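PDB 4HYN: CheC, inhibitor of MCP methylation / FliN fusion protein from Thermotoga maritima, which probably dephosphorylates the chemotaxis response regulator CheY-P at the flagellar rotor, as a member of the CheC phosphatase family. Local coordinates for residues Phe54-Tyr65 with Ile134-Asp145. Numbering follows the deposited sequence.
Sequences FSGEQVVVSVEY and ISPPKVEILNFD
Gln-58 to Ser-62 pair with Lys-138 to Leu-142 as an antiparallel ladder joining strand 57-66 to 133-143, an outermost strand of the six-stranded sheet in this CheC-like fold. The hydrogen-bonded pairs are Gln-58/Leu-142, Val-60/Glu-140 and Ser-62/Lys-138, each joined by two backbone bonds, as from Leu-142 N to Gln-58 O (2.7 Å). Beyond Val-63/Pro-137 the register slips by one, Pro-136 being the residue passed over before Ser-135 faces Glu-64. There Ser-135 OG, instead of a carbonyl, accepts Glu-64 N at 2.9 Å; its chi1 of 56° sets OG between its own N and carbonyl carbon. A water accepts from this same OG and donates to Ser-62 O and Pro-136 O, filling in the broken ladder.

Apolar contacts differ by face. Val-61 CG1 meets both Val-139 CG1 and Pro-137 CB at 3.8 Å, on the face where helix 103-128 packs, with Met-113 against Val-61. Ile-134 CG2 abuts the edge of the Tyr-65 ring at CE2. On the other face the Phe-144 ring is sandwiched: Phe-54 CB stands 3.8 Å from its centroid and 12° off the normal, a CH-pi contact, while Leu-142 CG lies towards the rim of the opposite face. Val-60 CG1 reaches CZ at the ring edge.

At the Gly-56/Asp-145 end polar side chains take over. Glu-57 lays CG against Ile-141 CG1 and CD1, and its OE1 forms a salt bridge with Lys-79. Asn-143 OD1 accepts Asp-145 N in an Asx turn, and Asp-145 OD1 receives Gly-56 N at 3.2 Å, the bond nearly straight, although the N-H meets OD1 from above the carboxylate plane, 59° out of it.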
loop_
_atom_site.group_PDB
_atom_site.type_symbol
_atom_site.label_atom_id
_atom_site.label_comp_id
_atom_site.label_asym_id
_atom_site.label_seq_id
_atom_site.Cartn_x
_atom_site.Cartn_y
_atom_site.Cartn_z
ATOM N N PHE A 54 13.379 4.956 3.069
ATOM C CA PHE A 54 13.559 3.508 3.131
ATOM C C PHE A 54 15.019 3.136 2.929
ATOM O O PHE A 54 15.758 3.849 2.262
ATOM C CB PHE A 54 12.714 2.825 2.054
ATOM C CG PHE A 54 11.274 3.254 2.048
ATOM C CD1 PHE A 54 10.369 2.710 2.949
ATOM C CD2 PHE A 54 10.827 4.213 1.144
ATOM C CE1 PHE A 54 9.042 3.114 2.955
ATOM C CE2 PHE A 54 9.488 4.626 1.141
ATOM C CZ PHE A 54 8.597 4.074 2.050
ATOM N N SER A 55 15.427 2.009 3.503
ATOM C CA SER A 55 16.800 1.534 3.373
ATOM C C SER A 55 16.794 0.040 3.076
ATOM O O SER A 55 15.772 -0.632 3.234
ATOM C CB SER A 55 17.590 1.801 4.657
ATOM O OG SER A 55 17.189 0.918 5.690
ATOM N N GLY A 56 17.933 -0.475 2.631
ATOM C CA GLY A 56 18.027 -1.890 2.319
ATOM C C GLY A 56 17.294 -2.289 1.053
ATOM O O GLY A 56 16.691 -1.460 0.379
ATOM N N GLU A 57 17.376 -3.569 0.718
ATOM C CA GLU A 57 16.731 -4.108 -0.473
ATOM C C GLU A 57 15.292 -4.470 -0.093
ATOM O O GLU A 57 15.071 -5.271 0.816
ATOM C CB GLU A 57 17.502 -5.346 -0.944
ATOM C CG GLU A 57 17.407 -5.655 -2.426
ATOM C CD GLU A 57 18.384 -6.747 -2.853
ATOM O OE1 GLU A 57 17.938 -7.781 -3.405
ATOM O OE2 GLU A 57 19.604 -6.573 -2.630
ATOM N N GLN A 58 14.323 -3.848 -0.760
ATOM C CA GLN A 58 12.915 -4.097 -0.471
ATOM C C GLN A 58 12.062 -4.398 -1.698
ATOM O O GLN A 58 12.515 -4.274 -2.833
ATOM C CB GLN A 58 12.323 -2.915 0.302
ATOM C CG GLN A 58 13.023 -2.681 1.633
ATOM C CD GLN A 58 12.245 -1.812 2.588
ATOM O OE1 GLN A 58 12.829 -1.064 3.371
ATOM N NE2 GLN A 58 10.923 -1.922 2.552
ATOM N N VAL A 59 10.815 -4.789 -1.458
ATOM C CA VAL A 59 9.890 -5.113 -2.532
ATOM C C VAL A 59 8.853 -4.015 -2.694
ATOM O O VAL A 59 8.222 -3.605 -1.724
ATOM C CB VAL A 59 9.180 -6.461 -2.257
ATOM C CG1 VAL A 59 8.123 -6.754 -3.334
ATOM C CG2 VAL A 59 10.209 -7.587 -2.206
ATOM N N VAL A 60 8.718 -3.502 -3.914
ATOM C CA VAL A 60 7.741 -2.461 -4.188
ATOM C C VAL A 60 6.692 -3.023 -5.125
ATOM O O VAL A 60 7.014 -3.601 -6.169
ATOM C CB VAL A 60 8.376 -1.176 -4.787
ATOM C CG1 VAL A 60 9.429 -0.623 -3.841
ATOM C CG2 VAL A 60 8.980 -1.450 -6.143
ATOM N N VAL A 61 5.438 -2.938 -4.695
ATOM C CA VAL A 61 4.321 -3.437 -5.480
ATOM C C VAL A 61 3.521 -2.216 -5.891
ATOM O O VAL A 61 3.032 -1.473 -5.041
ATOM C CB VAL A 61 3.411 -4.383 -4.655
ATOM C CG1 VAL A 61 2.452 -5.110 -5.581
ATOM C CG2 VAL A 61 4.241 -5.378 -3.859
ATOM N N SER A 62 3.416 -1.989 -7.194
ATOM C CA SER A 62 2.683 -0.835 -7.680
ATOM C C SER A 62 1.509 -1.200 -8.569
ATOM O O SER A 62 1.529 -2.204 -9.288
ATOM C CB SER A 62 3.622 0.147 -8.397
ATOM O OG SER A 62 4.378 -0.497 -9.403
ATOM N N VAL A 63 0.499 -0.348 -8.524
ATOM C CA VAL A 63 -0.706 -0.533 -9.296
ATOM C C VAL A 63 -1.091 0.822 -9.915
ATOM O O VAL A 63 -0.900 1.883 -9.311
ATOM C CB VAL A 63 -1.817 -1.124 -8.376
ATOM C CG1 VAL A 63 -2.891 -0.102 -8.046
ATOM C CG2 VAL A 63 -2.380 -2.393 -8.981
ATOM N N GLU A 64 -1.556 0.787 -11.155
ATOM C CA GLU A 64 -1.945 2.003 -11.851
ATOM C C GLU A 64 -3.459 2.181 -11.800
ATOM O O GLU A 64 -4.210 1.263 -12.132
ATOM C CB GLU A 64 -1.477 1.938 -13.300
ATOM C CG GLU A 64 -1.527 3.253 -14.043
ATOM C CD GLU A 64 -0.398 4.180 -13.655
ATOM O OE1 GLU A 64 -0.673 5.372 -13.376
ATOM O OE2 GLU A 64 0.764 3.710 -13.642
ATOM N N TYR A 65 -3.894 3.357 -11.356
ATOM C CA TYR A 65 -5.317 3.677 -11.267
ATOM C C TYR A 65 -5.859 4.246 -12.571
ATOM O O TYR A 65 -5.239 5.113 -13.185
ATOM C CB TYR A 65 -5.578 4.674 -10.139
ATOM C CG TYR A 65 -5.645 4.065 -8.758
ATOM C CD1 TYR A 65 -5.150 4.753 -7.654
ATOM C CD2 TYR A 65 -6.236 2.824 -8.547
ATOM C CE1 TYR A 65 -5.240 4.227 -6.375
ATOM C CE2 TYR A 65 -6.332 2.285 -7.267
ATOM C CZ TYR A 65 -5.830 2.996 -6.186
ATOM O OH TYR A 65 -5.904 2.472 -4.914
ATOM N N ILE A 134 -7.891 -0.978 -11.661
ATOM C CA ILE A 134 -6.463 -1.124 -11.405
ATOM C C ILE A 134 -5.797 -2.103 -12.362
ATOM O O ILE A 134 -6.398 -3.090 -12.787
ATOM C CB ILE A 134 -6.158 -1.590 -9.953
ATOM C CG1 ILE A 134 -6.786 -2.955 -9.675
ATOM C CG2 ILE A 134 -6.659 -0.578 -8.949
ATOM C CD1 ILE A 134 -6.324 -3.578 -8.359
ATOM N N SER A 135 -4.561 -1.786 -12.731
ATOM C CA SER A 135 -3.770 -2.646 -13.595
ATOM C C SER A 135 -3.262 -3.793 -12.714
ATOM O O SER A 135 -3.330 -3.707 -11.483
ATOM C CB SER A 135 -2.587 -1.861 -14.176
ATOM O OG SER A 135 -1.782 -1.279 -13.160
ATOM N N PRO A 136 -2.858 -4.924 -13.321
ATOM C CA PRO A 136 -2.366 -6.008 -12.461
ATOM C C PRO A 136 -1.109 -5.534 -11.717
ATOM O O PRO A 136 -0.239 -4.888 -12.303
ATOM C CB PRO A 136 -2.081 -7.141 -13.457
ATOM C CG PRO A 136 -1.869 -6.423 -14.782
ATOM C CD PRO A 136 -2.919 -5.346 -14.733
ATOM N N PRO A 137 -1.035 -5.793 -10.401
ATOM C CA PRO A 137 0.108 -5.385 -9.579
ATOM C C PRO A 137 1.472 -5.889 -10.035
ATOM O O PRO A 137 1.690 -7.092 -10.166
ATOM C CB PRO A 137 -0.265 -5.904 -8.181
ATOM C CG PRO A 137 -1.191 -7.039 -8.455
ATOM C CD PRO A 137 -2.035 -6.503 -9.585
ATOM N N LYS A 138 2.375 -4.946 -10.295
ATOM C CA LYS A 138 3.739 -5.253 -10.721
ATOM C C LYS A 138 4.648 -5.336 -9.493
ATOM O O LYS A 138 4.800 -4.360 -8.753
ATOM C CB LYS A 138 4.267 -4.169 -11.667
ATOM C CG LYS A 138 5.645 -4.488 -12.245
ATOM C CD LYS A 138 6.589 -3.281 -12.246
ATOM C CE LYS A 138 6.106 -2.175 -13.161
ATOM N NZ LYS A 138 7.038 -1.012 -13.163
ATOM N N VAL A 139 5.226 -6.511 -9.263
ATOM C CA VAL A 139 6.114 -6.706 -8.125
ATOM C C VAL A 139 7.573 -6.679 -8.551
ATOM O O VAL A 139 7.970 -7.323 -9.521
ATOM C CB VAL A 139 5.819 -8.022 -7.362
ATOM C CG1 VAL A 139 4.344 -8.092 -6.982
ATOM C CG2 VAL A 139 6.221 -9.234 -8.193
ATOM N N GLU A 140 8.362 -5.878 -7.860
ATOM C CA GLU A 140 9.769 -5.800 -8.171
ATOM C C GLU A 140 10.577 -5.484 -6.930
ATOM O O GLU A 140 10.065 -4.954 -5.945
ATOM C CB GLU A 140 10.032 -4.791 -9.294
ATOM C CG GLU A 140 9.611 -3.362 -9.000
ATOM C CD GLU A 140 9.573 -2.483 -10.246
ATOM O OE1 GLU A 140 9.854 -2.999 -11.353
ATOM O OE2 GLU A 140 9.245 -1.279 -10.119
ATOM N N ILE A 141 11.828 -5.909 -6.956
ATOM C CA ILE A 141 12.731 -5.684 -5.853
ATOM C C ILE A 141 13.577 -4.447 -6.168
ATOM O O ILE A 141 14.110 -4.298 -7.268
ATOM C CB ILE A 141 13.588 -6.944 -5.597
ATOM C CG1 ILE A 141 14.225 -6.879 -4.218
ATOM C CG2 ILE A 141 14.660 -7.104 -6.662
ATOM C CD1 ILE A 141 14.786 -8.205 -3.800
ATOM N N LEU A 142 13.604 -3.515 -5.226
ATOM C CA LEU A 142 14.350 -2.281 -5.389
ATOM C C LEU A 142 15.374 -2.142 -4.254
ATOM O O LEU A 142 15.035 -2.287 -3.077
ATOM C CB LEU A 142 13.366 -1.104 -5.409
ATOM C CG LEU A 142 13.811 0.327 -5.738
ATOM C CD1 LEU A 142 14.499 0.384 -7.093
ATOM C CD2 LEU A 142 12.591 1.235 -5.747
ATOM N N ASN A 143 16.638 -1.923 -4.620
ATOM C CA ASN A 143 17.706 -1.761 -3.636
ATOM C C ASN A 143 17.872 -0.289 -3.265
ATOM O O ASN A 143 18.549 0.464 -3.972
ATOM C CB ASN A 143 19.027 -2.314 -4.177
ATOM C CG ASN A 143 20.092 -2.476 -3.088
ATOM O OD1 ASN A 143 19.967 -1.941 -1.977
ATOM N ND2 ASN A 143 21.140 -3.236 -3.404
ATOM N N PHE A 144 17.248 0.112 -2.157
ATOM C CA PHE A 144 17.318 1.495 -1.679
ATOM C C PHE A 144 18.722 1.940 -1.270
ATOM O O PHE A 144 18.981 3.135 -1.128
ATOM C CB PHE A 144 16.318 1.723 -0.540
ATOM C CG PHE A 144 14.885 1.712 -0.994
ATOM C CD1 PHE A 144 14.176 0.522 -1.080
ATOM C CD2 PHE A 144 14.266 2.889 -1.406
ATOM C CE1 PHE A 144 12.873 0.503 -1.578
ATOM C CE2 PHE A 144 12.970 2.879 -1.900
ATOM C CZ PHE A 144 12.269 1.677 -1.989
ATOM N N ASP A 145 19.628 0.979 -1.084
ATOM C CA ASP A 145 21.010 1.297 -0.730
ATOM C C ASP A 145 21.879 1.545 -1.976
ATOM O O ASP A 145 23.042 1.932 -1.865
ATOM C CB ASP A 145 21.610 0.214 0.170
ATOM C CG ASP A 145 21.071 0.275 1.593
ATOM O OD1 ASP A 145 20.458 1.300 1.974
ATOM O OD2 ASP A 145 21.261 -0.704 2.343
HETATM O O HOH W 1 6.720 -2.077 -8.749
HETATM O O HOH W 2 0.492 -2.294 -12.337
HETATM O O HOH W 3 6.469 1.272 -11.060
#